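Local structure of Cry37AA1 (Bacillus thuringiensis, 4RHZ) at residues F8-Y13 / S115-K120; K28-N33 / Q72-G77; V98-G103 / I119-T124. The protein binds calcium and, with a C2-like fold, forms a binary complex with Cry23Aa1, probably acting as the smaller partner of an insecticidal toxin pair. All blocks are in the same frame, centred on the assembly; numbering follows the deposited sequence.

Contact 1 (F8-Y13 / S115-K120); sequences FTINFY and SYVTIK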
ATOM      1  N   PHE B   8      -0.039  11.064 -17.659  1.00 30.71           N
ATOM      2  CA  PHE B   8       0.798  11.304 -16.547  1.00 30.72           C
ATOM      3  C   PHE B   8      -0.071  11.928 -15.504  1.00 30.93           C
ATOM      4  O   PHE B   8      -0.810  12.875 -15.807  1.00 29.85           O
ATOM      5  CB  PHE B   8       1.931  12.302 -16.964  1.00 30.66           C
ATOM      6  CG  PHE B   8       2.828  11.731 -18.044  1.00 32.95           C
ATOM      7  CD1 PHE B   8       2.611  12.036 -19.395  1.00 31.14           C
ATOM      8  CD2 PHE B   8       3.798  10.791 -17.725  1.00 31.49           C
ATOM      9  CE1 PHE B   8       3.371  11.461 -20.380  1.00 31.47           C
ATOM     10  CE2 PHE B   8       4.586  10.197 -18.711  1.00 26.85           C
ATOM     11  CZ  PHE B   8       4.382  10.540 -20.040  1.00 30.01           C
ATOM     12  N   THR B   9       0.023  11.434 -14.264  1.00 30.72           N
ATOM     13  CA  THR B   9      -0.731  12.111 -13.190  1.00 31.05           C
ATOM     14  C   THR B   9       0.245  12.531 -12.165  1.00 29.77           C
ATOM     15  O   THR B   9       0.862  11.698 -11.563  1.00 29.99           O
ATOM     16  CB  THR B   9      -1.752  11.166 -12.534  1.00 31.88           C
ATOM     17  OG1 THR B   9      -2.600  10.676 -13.558  1.00 31.92           O
ATOM     18  CG2 THR B   9      -2.587  11.912 -11.495  1.00 32.84           C
ATOM     19  N   ILE B  10       0.350  13.817 -11.943  1.00 29.24           N
ATOM     20  CA  ILE B  10       1.361  14.316 -11.134  1.00 30.08           C
ATOM     21  C   ILE B  10       0.739  14.954  -9.902  1.00 32.58           C
ATOM     22  O   ILE B  10      -0.230  15.734 -10.040  1.00 32.75           O
ATOM     23  CB  ILE B  10       2.091  15.444 -11.911  1.00 30.57           C
ATOM     24  CG1 ILE B  10       2.609  14.926 -13.291  1.00 28.20           C
ATOM     25  CG2 ILE B  10       3.122  16.075 -11.052  1.00 27.35           C
ATOM     26  CD1 ILE B  10       3.297  15.996 -14.114  1.00 29.73           C
ATOM     27  N   ASN B  11       1.323  14.674  -8.712  1.00 32.97           N
ATOM     28  CA  ASN B  11       0.877  15.280  -7.478  1.00 32.79           C
ATOM     29  C   ASN B  11       1.963  16.005  -6.788  1.00 32.80           C
ATOM     30  O   ASN B  11       3.070  15.469  -6.671  1.00 32.64           O
ATOM     31  CB  ASN B  11       0.333  14.193  -6.570  1.00 34.60           C
ATOM     32  CG  ASN B  11      -1.088  13.869  -6.907  1.00 36.04           C
ATOM     33  OD1 ASN B  11      -1.957  14.646  -6.589  1.00 45.12           O
ATOM     34  ND2 ASN B  11      -1.333  12.771  -7.609  1.00 35.98           N
ATOM     35  N   PHE B  12       1.646  17.220  -6.315  1.00 32.08           N
ATOM     36  CA  PHE B  12       2.584  18.090  -5.667  1.00 32.25           C
ATOM     37  C   PHE B  12       2.294  18.176  -4.164  1.00 33.68           C
ATOM     38  O   PHE B  12       1.165  18.266  -3.788  1.00 34.28           O
ATOM     39  CB  PHE B  12       2.471  19.479  -6.265  1.00 31.46           C
ATOM     40  CG  PHE B  12       2.671  19.533  -7.785  1.00 32.58           C
ATOM     41  CD1 PHE B  12       1.587  19.349  -8.657  1.00 28.33           C
ATOM     42  CD2 PHE B  12       3.952  19.823  -8.329  1.00 30.44           C
ATOM     43  CE1 PHE B  12       1.772  19.431 -10.051  1.00 33.42           C
ATOM     44  CE2 PHE B  12       4.151  19.922  -9.692  1.00 30.95           C
ATOM     45  CZ  PHE B  12       3.062  19.728 -10.585  1.00 31.77           C
ATOM     46  N   TYR B  13       3.323  18.219  -3.308  1.00 35.02           N
ATOM     47  CA  TYR B  13       3.150  18.207  -1.866  1.00 34.60           C
ATOM     48  C   TYR B  13       4.119  19.194  -1.298  1.00 36.03           C
ATOM     49  O   TYR B  13       5.268  19.225  -1.766  1.00 34.69           O
ATOM     50  CB  TYR B  13       3.457  16.824  -1.303  1.00 34.00           C
ATOM     51  CG  TYR B  13       2.542  15.779  -1.795  1.00 32.97           C
ATOM     52  CD1 TYR B  13       1.334  15.489  -1.119  1.00 34.08           C
ATOM     53  CD2 TYR B  13       2.848  15.074  -2.941  1.00 27.53           C
ATOM     54  CE1 TYR B  13       0.424  14.462  -1.621  1.00 30.92           C
ATOM     55  CE2 TYR B  13       2.026  14.068  -3.409  1.00 31.02           C
ATOM     56  CZ  TYR B  13       0.787  13.766  -2.762  1.00 33.52           C
ATOM     57  OH  TYR B  13      -0.022  12.745  -3.285  1.00 30.91           O
ATOM     58  N   SER B 115       7.853  18.058   1.419  1.00 33.82           N
ATOM     59  CA  SER B 115       7.932  18.694   0.103  1.00 32.88           C
ATOM     60  C   SER B 115       8.496  17.680  -0.935  1.00 34.04           C
ATOM     61  O   SER B 115       9.694  17.267  -0.864  1.00 34.15           O
ATOM     62  CB  SER B 115       8.845  19.915   0.180  1.00 32.78           C
ATOM     63  OG  SER B 115       8.465  20.811   1.210  1.00 29.35           O
ATOM     64  N   TYR B 116       7.657  17.275  -1.900  1.00 33.34           N
ATOM     65  CA  TYR B 116       8.043  16.271  -2.884  1.00 32.35           C
ATOM     66  C   TYR B 116       7.025  16.202  -3.987  1.00 32.04           C
ATOM     67  O   TYR B 116       5.989  16.838  -3.866  1.00 31.80           O
ATOM     68  CB  TYR B 116       8.139  14.901  -2.212  1.00 32.12           C
ATOM     69  CG  TYR B 116       6.849  14.326  -1.627  1.00 31.77           C
ATOM     70  CD1 TYR B 116       6.080  13.398  -2.324  1.00 31.40           C
ATOM     71  CD2 TYR B 116       6.467  14.620  -0.312  1.00 34.91           C
ATOM     72  CE1 TYR B 116       4.886  12.833  -1.729  1.00 35.42           C
ATOM     73  CE2 TYR B 116       5.268  14.050   0.286  1.00 28.63           C
ATOM     74  CZ  TYR B 116       4.504  13.217  -0.420  1.00 31.46           C
ATOM     75  OH  TYR B 116       3.420  12.658   0.195  1.00 33.72           O
ATOM     76  N   VAL B 117       7.268  15.379  -5.025  1.00 29.93           N
ATOM     77  CA  VAL B 117       6.326  15.229  -6.126  1.00 28.05           C
ATOM     78  C   VAL B 117       6.184  13.767  -6.439  1.00 28.22           C
ATOM     79  O   VAL B 117       7.180  13.043  -6.264  1.00 27.89           O
ATOM     80  CB  VAL B 117       6.903  15.915  -7.388  1.00 28.81           C
ATOM     81  CG1 VAL B 117       6.022  15.707  -8.570  1.00 27.32           C
ATOM     82  CG2 VAL B 117       7.065  17.405  -7.159  1.00 26.39           C
ATOM     83  N   THR B 118       5.005  13.303  -6.894  1.00 25.96           N
ATOM     84  CA  THR B 118       4.902  11.956  -7.325  1.00 25.24           C
ATOM     85  C   THR B 118       4.352  11.910  -8.773  1.00 26.89           C
ATOM     86  O   THR B 118       3.654  12.839  -9.211  1.00 27.36           O
ATOM     87  CB  THR B 118       3.966  11.111  -6.432  1.00 28.30           C
ATOM     88  OG1 THR B 118       2.602  11.491  -6.638  1.00 30.92           O
ATOM     89  CG2 THR B 118       4.349  11.102  -4.927  1.00 24.00           C
ATOM     90  N   ILE B 119       4.668  10.856  -9.546  1.00 26.33           N
ATOM     91  CA  ILE B 119       4.208  10.794 -10.901  1.00 25.65           C
ATOM     92  C   ILE B 119       3.798   9.398 -11.186  1.00 27.36           C
ATOM     93  O   ILE B 119       4.530   8.447 -10.918  1.00 28.28           O
ATOM     94  CB  ILE B 119       5.356  11.163 -11.941  1.00 26.97           C
ATOM     95  CG1 ILE B 119       5.762  12.615 -11.839  1.00 27.71           C
ATOM     96  CG2 ILE B 119       4.861  11.089 -13.393  1.00 23.45           C
ATOM     97  CD1 ILE B 119       6.941  12.805 -11.125  1.00 29.66           C
ATOM     98  N   LYS B 120       2.647   9.257 -11.804  1.00 27.94           N
ATOM     99  CA  LYS B 120       2.099   7.966 -12.153  1.00 29.67           C
ATOM    100  C   LYS B 120       1.850   8.055 -13.624  1.00 29.50           C
ATOM    101  O   LYS B 120       1.549   9.141 -14.073  1.00 30.75           O
ATOM    102  CB  LYS B 120       0.744   7.929 -11.458  1.00 30.20           C
ATOM    103  CG  LYS B 120      -0.195   6.935 -11.955  1.00 34.61           C
ATOM    104  CD  LYS B 120      -1.610   7.215 -11.411  1.00 38.93           C
ATOM    105  CE  LYS B 120      -2.527   6.067 -11.823  1.00 42.75           C
ATOM    106  NZ  LYS B 120      -3.956   6.403 -11.514  1.00 48.43           N
TER
HETATM  107  O   HOH W   1      -1.641   8.783 -15.027  1.00 31.63           O
HETATM  108  O   HOH W   2       0.910  11.159  -8.731  1.00 34.61           O
HETATM  109  O   HOH W   3       0.896  10.767  -4.512  1.00 36.64           O
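Thr9, Asn11 and Tyr13 pair with Lys120, Thr118 and Tyr116 through six backbone hydrogen bonds, which lock strands 8-13 and 115-120 into antiparallel register. These strands are the central pair of a four-stranded antiparallel sheet, flanked by 55-62 and 105-110. The bond from Thr9 N to Lys120 O is short and nearly straight (2.8 Å).

At one end the rings of Tyr13 and Tyr116 form an offset stack, centroids 4.3 Å apart and planes 13° from parallel, and Tyr13 CB sits over the Tyr116 face as a CH-pi donor. Tyr116 reaches across because its CG lies between backbone N and carbonyl carbon (chi1 63°).

Water serves the polar face: one molecule joins Thr118 OG1 to Thr9 O, and another joins Thr118 OG1 to Tyr13 OH.

Apolar branches fill the other face, which meets strands 38-43 and 73-81 of the second sheet: Ile10 CG2 touches Val117 CG1 at 3.8 Å and Phe12 CD2 lies beside Val117 CG2. Beta-branched residues suit such extended backbone.

The pairing is thus amphipathic: the face of Thr9, Thr118, Lys120 and the two tyrosines is polar and takes up water, while Ile10, Phe12, Val117 and Ile119 turn hydrocarbon inward.

Contact 2 (K28-N33 / Q72-G77); sequences KAYLTN and QMCFYG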
ATOM      1  N   LYS B  28      10.218  16.596 -16.403  1.00 29.42           N
ATOM      2  CA  LYS B  28      10.483  15.993 -17.704  1.00 30.68           C
ATOM      3  C   LYS B  28      10.606  14.504 -17.572  1.00 29.97           C
ATOM      4  O   LYS B  28      10.921  14.007 -16.512  1.00 31.16           O
ATOM      5  CB  LYS B  28      11.790  16.509 -18.278  1.00 29.47           C
ATOM      6  CG  LYS B  28      11.709  17.982 -18.633  1.00 34.37           C
ATOM      7  CD  LYS B  28      13.045  18.452 -19.196  1.00 37.49           C
ATOM      8  CE  LYS B  28      13.020  19.954 -19.434  1.00 41.86           C
ATOM      9  NZ  LYS B  28      14.362  20.397 -19.953  1.00 47.26           N
ATOM     10  N   ALA B  29      10.410  13.822 -18.672  1.00 29.29           N
ATOM     11  CA  ALA B  29      10.556  12.401 -18.741  1.00 29.47           C
ATOM     12  C   ALA B  29      11.461  12.024 -19.943  1.00 28.77           C
ATOM     13  O   ALA B  29      11.657  12.850 -20.874  1.00 27.38           O
ATOM     14  CB  ALA B  29       9.194  11.818 -18.943  1.00 28.88           C
ATOM     15  N   TYR B  30      11.925  10.779 -19.955  1.00 27.85           N
ATOM     16  CA  TYR B  30      12.531  10.189 -21.137  1.00 28.47           C
ATOM     17  C   TYR B  30      12.381   8.699 -21.007  1.00 30.03           C
ATOM     18  O   TYR B  30      12.255   8.186 -19.881  1.00 31.12           O
ATOM     19  CB  TYR B  30      14.045  10.567 -21.258  1.00 27.53           C
ATOM     20  CG  TYR B  30      14.983  10.126 -20.100  1.00 28.30           C
ATOM     21  CD1 TYR B  30      15.678   8.951 -20.167  1.00 30.77           C
ATOM     22  CD2 TYR B  30      15.204  10.927 -19.008  1.00 25.91           C
ATOM     23  CE1 TYR B  30      16.514   8.520 -19.126  1.00 30.36           C
ATOM     24  CE2 TYR B  30      16.078  10.548 -17.985  1.00 26.57           C
ATOM     25  CZ  TYR B  30      16.723   9.330 -18.061  1.00 27.42           C
ATOM     26  OH  TYR B  30      17.565   8.889 -17.066  1.00 24.06           O
ATOM     27  N   LEU B  31      12.454   7.976 -22.113  1.00 30.57           N
ATOM     28  CA  LEU B  31      12.425   6.531 -22.052  1.00 32.48           C
ATOM     29  C   LEU B  31      13.759   5.906 -21.657  1.00 33.64           C
ATOM     30  O   LEU B  31      13.919   5.402 -20.517  1.00 33.41           O
ATOM     31  CB  LEU B  31      11.916   5.932 -23.361  1.00 33.00           C
ATOM     32  CG  LEU B  31      10.378   5.927 -23.528  1.00 35.43           C
ATOM     33  CD1 LEU B  31       9.678   7.168 -23.034  1.00 32.83           C
ATOM     34  CD2 LEU B  31       9.953   5.678 -25.022  1.00 35.79           C
ATOM     35  N   THR B  32      14.729   5.935 -22.571  1.00 34.31           N
ATOM     36  CA  THR B  32      15.990   5.239 -22.279  1.00 33.46           C
ATOM     37  C   THR B  32      17.173   6.113 -22.467  1.00 33.18           C
ATOM     38  O   THR B  32      18.248   5.815 -21.907  1.00 32.88           O
ATOM     39  CB  THR B  32      16.157   3.994 -23.111  1.00 33.99           C
ATOM     40  OG1 THR B  32      15.920   4.335 -24.462  1.00 37.66           O
ATOM     41  CG2 THR B  32      15.056   2.900 -22.719  1.00 34.36           C
ATOM     42  N   ASN B  33      16.989   7.182 -23.254  1.00 32.64           N
ATOM     43  CA  ASN B  33      18.061   8.123 -23.565  1.00 31.85           C
ATOM     44  C   ASN B  33      17.864   9.444 -22.863  1.00 30.33           C
ATOM     45  O   ASN B  33      16.995  10.189 -23.204  1.00 29.43           O
ATOM     46  CB  ASN B  33      18.193   8.346 -25.113  1.00 30.95           C
ATOM     47  CG  ASN B  33      19.464   9.198 -25.480  1.00 32.44           C
ATOM     48  OD1 ASN B  33      19.870  10.109 -24.710  1.00 27.38           O
ATOM     49  ND2 ASN B  33      20.104   8.884 -26.663  1.00 30.49           N
ATOM     50  N   GLN B  72       9.515   1.264 -19.445  1.00 37.19           N
ATOM     51  CA  GLN B  72      10.385   2.070 -18.591  1.00 35.95           C
ATOM     52  C   GLN B  72      10.222   3.559 -18.859  1.00 34.57           C
ATOM     53  O   GLN B  72      10.177   3.987 -20.002  1.00 33.10           O
ATOM     54  CB  GLN B  72      11.874   1.699 -18.858  1.00 35.39           C
ATOM     55  CG  GLN B  72      12.931   2.495 -18.117  1.00 38.34           C
ATOM     56  CD  GLN B  72      14.398   1.990 -18.392  1.00 44.75           C
ATOM     57  OE1 GLN B  72      14.737   0.806 -18.178  1.00 49.93           O
ATOM     58  NE2 GLN B  72      15.240   2.892 -18.881  1.00 41.24           N
ATOM     59  N   MET B  73      10.241   4.374 -17.805  1.00 33.40           N
ATOM     60  CA  MET B  73      10.204   5.776 -18.025  1.00 32.00           C
ATOM     61  C   MET B  73      10.891   6.404 -16.873  1.00 31.62           C
ATOM     62  O   MET B  73      10.753   5.918 -15.737  1.00 32.27           O
ATOM     63  CB  MET B  73       8.725   6.171 -18.193  1.00 33.44           C
ATOM     64  CG  MET B  73       8.518   7.626 -18.428  1.00 36.20           C
ATOM     65  SD  MET B  73       7.315   8.100 -19.736  1.00 43.63           S
ATOM     66  CE  MET B  73       6.394   6.773 -20.246  1.00 28.31           C
ATOM     67  N   CYS B  74      11.665   7.463 -17.129  1.00 29.86           N
ATOM     68  CA  CYS B  74      12.491   8.040 -16.126  1.00 28.18           C
ATOM     69  C   CYS B  74      12.071   9.458 -15.968  1.00 27.95           C
ATOM     70  O   CYS B  74      11.733  10.080 -16.955  1.00 29.57           O
ATOM     71  CB  CYS B  74      13.972   7.926 -16.534  1.00 28.70           C
ATOM     72  SG  CYS B  74      14.534   6.209 -16.667  1.00 31.37           S
ATOM     73  N   PHE B  75      12.081  10.012 -14.746  1.00 26.91           N
ATOM     74  CA  PHE B  75      11.470  11.330 -14.549  1.00 25.22           C
ATOM     75  C   PHE B  75      12.401  12.169 -13.726  1.00 25.86           C
ATOM     76  O   PHE B  75      13.115  11.634 -12.862  1.00 26.77           O
ATOM     77  CB  PHE B  75      10.133  11.211 -13.789  1.00 24.57           C
ATOM     78  CG  PHE B  75       9.086  10.395 -14.478  1.00 24.86           C
ATOM     79  CD1 PHE B  75       8.946   9.038 -14.194  1.00 27.46           C
ATOM     80  CD2 PHE B  75       8.198  10.984 -15.370  1.00 24.76           C
ATOM     81  CE1 PHE B  75       7.969   8.250 -14.845  1.00 27.65           C
ATOM     82  CE2 PHE B  75       7.140  10.223 -15.997  1.00 25.22           C
ATOM     83  CZ  PHE B  75       7.050   8.854 -15.776  1.00 22.22           C
ATOM     84  N   TYR B  76      12.361  13.481 -13.908  1.00 25.75           N
ATOM     85  CA  TYR B  76      13.046  14.386 -12.964  1.00 26.11           C
ATOM     86  C   TYR B  76      12.457  15.735 -13.061  1.00 25.57           C
ATOM     87  O   TYR B  76      11.781  16.042 -14.040  1.00 27.00           O
ATOM     88  CB  TYR B  76      14.536  14.496 -13.288  1.00 27.69           C
ATOM     89  CG  TYR B  76      14.907  15.147 -14.647  1.00 26.36           C
ATOM     90  CD1 TYR B  76      15.391  16.433 -14.683  1.00 27.18           C
ATOM     91  CD2 TYR B  76      14.818  14.444 -15.852  1.00 27.89           C
ATOM     92  CE1 TYR B  76      15.792  17.026 -15.870  1.00 25.70           C
ATOM     93  CE2 TYR B  76      15.197  15.041 -17.066  1.00 27.95           C
ATOM     94  CZ  TYR B  76      15.699  16.323 -17.030  1.00 29.78           C
ATOM     95  OH  TYR B  76      16.105  16.975 -18.140  1.00 33.70           O
ATOM     96  N   GLY B  77      12.755  16.567 -12.085  1.00 26.10           N
ATOM     97  CA  GLY B  77      12.072  17.820 -11.988  1.00 25.97           C
ATOM     98  C   GLY B  77      12.942  18.845 -11.310  1.00 27.40           C
ATOM     99  O   GLY B  77      13.817  18.501 -10.475  1.00 27.28           O
TER
HETATM  100  O   HOH W   4      16.611  20.376 -17.923  1.00 54.32           O
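Tyr30 and Tyr76 share a positive first torsion (60° and 65°), which swings each ring across the strand pair onto the residue opposite, Cys74 and Lys28 respectively. Cys74 CB consequently lies over the face of the Tyr30 ring, 3.6 Å from its centroid, as a CH-pi contact, with SG farther out in an oblique sulfur-aromatic approach. Small and polarisable, cysteine fits closely under the ring while SG continues into the disulfide with Cys99. In the other pair Lys28 CB covers a face of Tyr76. The fully extended lysine runs past the ring, with CD 3.6 Å from Tyr76 OH, and its NZ gives a hydrogen bond to a water; Tyr76 OH itself is held by Asp37.

On the opposite face of the sheet Ala29 CB meets Phe75 CD2 at 3.8 Å, a small methyl leaving room for the bulky phenyl. Backbone bonds join Lys28 to Tyr76 and Tyr30 to Cys74, Lys28 N to Tyr76 O being almost straight at 174°.

Where strand 28-30 ends, Gln72, extended, carries NE2 to Leu31 O (3.3 Å). Thr247 of the Cry23Aa1 chain accepts from the same amide through its carbonyl, and its OG1 hydrogen-bonds Tyr30 OH. The arrangement is an antiparallel strand pair at the centre of one four-stranded sheet of a C2-type beta-sandwich; the face carrying Tyr30, together with Gln72 at the strand end, forms part of the interface with Cry23Aa1.

Contact 3 (V98-G103 / I119-T124); sequences VCSTPG and IKYSLT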
ATOM      1  N   VAL B  98      14.378   9.376 -11.392  1.00 27.03           N
ATOM      2  CA  VAL B  98      13.772   8.106 -10.858  1.00 25.37           C
ATOM      3  C   VAL B  98      12.929   7.505 -11.933  1.00 26.37           C
ATOM      4  O   VAL B  98      12.105   8.204 -12.503  1.00 27.61           O
ATOM      5  CB  VAL B  98      12.898   8.334  -9.522  1.00 26.60           C
ATOM      6  CG1 VAL B  98      12.520   6.989  -8.843  1.00 24.11           C
ATOM      7  CG2 VAL B  98      13.681   9.190  -8.490  1.00 22.29           C
ATOM      8  N   CYS B  99      13.120   6.218 -12.219  1.00 25.32           N
ATOM      9  CA  CYS B  99      12.397   5.544 -13.285  1.00 26.95           C
ATOM     10  C   CYS B  99      11.384   4.508 -12.692  1.00 26.95           C
ATOM     11  O   CYS B  99      11.585   4.011 -11.611  1.00 25.99           O
ATOM     12  CB  CYS B  99      13.431   4.766 -14.189  1.00 27.21           C
ATOM     13  SG  CYS B  99      14.907   5.847 -14.660  1.00 31.65           S
ATOM     14  N   SER B 100      10.370   4.132 -13.457  1.00 27.93           N
ATOM     15  CA  SER B 100       9.524   3.006 -13.105  1.00 30.73           C
ATOM     16  C   SER B 100       8.903   2.379 -14.359  1.00 31.74           C
ATOM     17  O   SER B 100       8.854   3.007 -15.402  1.00 33.54           O
ATOM     18  CB  SER B 100       8.366   3.515 -12.224  1.00 30.55           C
ATOM     19  OG  SER B 100       7.672   4.546 -12.922  1.00 28.36           O
ATOM     20  N   THR B 101       8.387   1.167 -14.232  1.00 33.04           N
ATOM     21  CA  THR B 101       7.443   0.598 -15.196  1.00 35.43           C
ATOM     22  C   THR B 101       6.022   1.228 -15.069  1.00 36.14           C
ATOM     23  O   THR B 101       5.689   1.759 -14.030  1.00 36.61           O
ATOM     24  CB  THR B 101       7.268  -0.883 -14.882  1.00 36.97           C
ATOM     25  OG1 THR B 101       6.813  -0.983 -13.517  1.00 37.19           O
ATOM     26  CG2 THR B 101       8.625  -1.647 -15.018  1.00 34.71           C
ATOM     27  N   PRO B 102       5.189   1.190 -16.137  1.00 37.14           N
ATOM     28  CA  PRO B 102       3.847   1.799 -15.998  1.00 38.38           C
ATOM     29  C   PRO B 102       3.037   1.029 -14.946  1.00 38.06           C
ATOM     30  O   PRO B 102       3.064  -0.186 -14.941  1.00 35.61           O
ATOM     31  CB  PRO B 102       3.215   1.607 -17.397  1.00 38.49           C
ATOM     32  CG  PRO B 102       3.967   0.474 -18.011  1.00 38.49           C
ATOM     33  CD  PRO B 102       5.353   0.486 -17.436  1.00 37.62           C
ATOM     34  N   GLY B 103       2.394   1.735 -14.025  1.00 38.67           N
ATOM     35  CA  GLY B 103       1.694   1.021 -12.942  1.00 38.29           C
ATOM     36  C   GLY B 103       2.465   1.180 -11.663  1.00 38.20           C
ATOM     37  O   GLY B 103       1.920   0.885 -10.580  1.00 40.09           O
ATOM     38  N   ILE B 119       4.668  10.856  -9.546  1.00 26.33           N
ATOM     39  CA  ILE B 119       4.208  10.794 -10.901  1.00 25.65           C
ATOM     40  C   ILE B 119       3.798   9.398 -11.186  1.00 27.36           C
ATOM     41  O   ILE B 119       4.530   8.447 -10.918  1.00 28.28           O
ATOM     42  CB  ILE B 119       5.356  11.163 -11.941  1.00 26.97           C
ATOM     43  CG1 ILE B 119       5.762  12.615 -11.839  1.00 27.71           C
ATOM     44  CG2 ILE B 119       4.861  11.089 -13.393  1.00 23.45           C
ATOM     45  CD1 ILE B 119       6.941  12.805 -11.125  1.00 29.66           C
ATOM     46  N   LYS B 120       2.647   9.257 -11.804  1.00 27.94           N
ATOM     47  CA  LYS B 120       2.099   7.966 -12.153  1.00 29.67           C
ATOM     48  C   LYS B 120       1.850   8.055 -13.624  1.00 29.50           C
ATOM     49  O   LYS B 120       1.549   9.141 -14.073  1.00 30.75           O
ATOM     50  CB  LYS B 120       0.744   7.929 -11.458  1.00 30.20           C
ATOM     51  CG  LYS B 120      -0.195   6.935 -11.955  1.00 34.61           C
ATOM     52  CD  LYS B 120      -1.610   7.215 -11.411  1.00 38.93           C
ATOM     53  CE  LYS B 120      -2.527   6.067 -11.823  1.00 42.75           C
ATOM     54  NZ  LYS B 120      -3.956   6.403 -11.514  1.00 48.43           N
ATOM     55  N   TYR B 121       1.982   6.967 -14.390  1.00 30.75           N
ATOM     56  CA  TYR B 121       1.705   7.076 -15.803  1.00 32.99           C
ATOM     57  C   TYR B 121       1.100   5.811 -16.298  1.00 34.52           C
ATOM     58  O   TYR B 121       1.344   4.790 -15.701  1.00 35.12           O
ATOM     59  CB  TYR B 121       2.986   7.400 -16.622  1.00 32.86           C
ATOM     60  CG  TYR B 121       4.026   6.300 -16.774  1.00 31.94           C
ATOM     61  CD1 TYR B 121       4.162   5.615 -17.979  1.00 27.18           C
ATOM     62  CD2 TYR B 121       4.898   5.977 -15.726  1.00 31.28           C
ATOM     63  CE1 TYR B 121       5.132   4.616 -18.149  1.00 27.48           C
ATOM     64  CE2 TYR B 121       5.929   5.006 -15.907  1.00 28.23           C
ATOM     65  CZ  TYR B 121       6.028   4.336 -17.119  1.00 31.96           C
ATOM     66  OH  TYR B 121       6.999   3.343 -17.270  1.00 30.14           O
ATOM     67  N   SER B 122       0.349   5.893 -17.403  1.00 36.01           N
ATOM     68  CA  SER B 122      -0.214   4.718 -18.057  1.00 37.67           C
ATOM     69  C   SER B 122      -0.228   4.932 -19.563  1.00 38.90           C
ATOM     70  O   SER B 122      -0.182   6.074 -20.041  1.00 40.37           O
ATOM     71  CB  SER B 122      -1.666   4.448 -17.577  1.00 37.93           C
ATOM     72  OG  SER B 122      -2.511   5.565 -17.813  1.00 36.98           O
ATOM     73  N   LEU B 123      -0.346   3.838 -20.301  1.00 41.08           N
ATOM     74  CA  LEU B 123      -0.263   3.836 -21.790  1.00 43.47           C
ATOM     75  C   LEU B 123      -1.385   3.041 -22.445  1.00 44.39           C
ATOM     76  O   LEU B 123      -1.706   1.942 -21.953  1.00 44.30           O
ATOM     77  CB  LEU B 123       1.015   3.093 -22.216  1.00 42.50           C
ATOM     78  CG  LEU B 123       2.229   3.577 -21.434  1.00 43.15           C
ATOM     79  CD1 LEU B 123       3.364   2.592 -21.531  1.00 42.21           C
ATOM     80  CD2 LEU B 123       2.600   4.956 -21.974  1.00 41.86           C
ATOM     81  N   THR B 124      -1.889   3.568 -23.571  1.00 44.87           N
ATOM     82  CA  THR B 124      -2.805   2.860 -24.481  0.50 45.48           C
ATOM     83  C   THR B 124      -2.389   3.184 -25.901  1.00 46.34           C
ATOM     84  O   THR B 124      -1.997   4.309 -26.164  1.00 46.23           O
ATOM     85  CB  THR B 124      -4.308   3.305 -24.353  0.50 45.32           C
ATOM     86  OG1 THR B 124      -4.430   4.743 -24.411  0.50 41.77           O
ATOM     87  CG2 THR B 124      -4.919   2.761 -23.080  0.50 46.34           C
TER
HETATM   88  O   HOH W   5       2.680   4.597 -13.001  1.00 29.74           O
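The ring of Tyr121 carries Pro102 on one face and meets Ser100 at its edge. Pro102 CA stands 3.8 Å from the ring centroid and 23° off the normal, a CH-pi contact displaced toward the rim, and Pro102 CB adds a touch on CE1. Proline suits this position because its CA-H, polarised by the adjacent amide nitrogen, is a good partner for the phenol face, and the pyrrolidine ring packs beside it. In the ring plane Ser100 O approaches the edge, and Ser100 OG lies 3.5 Å from Tyr121 CE2, also near that plane; the serine hydroxyl has its polar partner in Val104 O.

The hydroxyl of Tyr121 gives its hydrogen to Ser100 O across 2.7 Å. The carbonyl receives it at a C=O...donor angle of 134°, with the donor tilted from the carbonyl plane. The placing follows from a first torsion of 71°, which sets CG between the backbone N and the carbonyl carbon and sends the phenol across to the 98-103 segment. Pro102 N also lies close to OH but has no hydrogen to offer, so that approach is packing alone.

Beyond the ring, Pro102 CG rests on Leu123 CD1 at 4.2 Å, the two side chains nearly perpendicular. On the backbone side a water accepts from both Gly103 N (3.1 Å) and Tyr121 N (2.8 Å), bridging chain segments that do not pair directly. Gly103 has a positive phi, where a CB would press on the preceding carbonyl oxygen, so glycine fits this turn.

Tyr121 therefore spans from one sheet to the chain leaving the other: its buried hydroxyl is satisfied by a backbone carbonyl, its ring packs against proline, and a water bridges the two backbone N-H groups.

From the N terminus, strand 4-13 pairs with strand 115-125, so contact 1 closes a loop of about a hundred residues around most of the chain. Within that loop, contact 2 joins strands 26-30 and 73-81 in the second sheet, closing a loop of 38 residues. Strand 89-100 then pairs beside 73-81, with the Cys74-Cys99 disulfide tying contact 2 to contact 3. Contact 3 opens after contact 2 has closed, spans 15 residues, and returns to the strand used by contact 1, sharing Ile119 and Lys120 with it. Between the sheets, Phe8 packs on Met73 and Phe75, and Ile119 on Phe75; Met73 also touches Tyr121, bringing all three contacts together in the sandwich core.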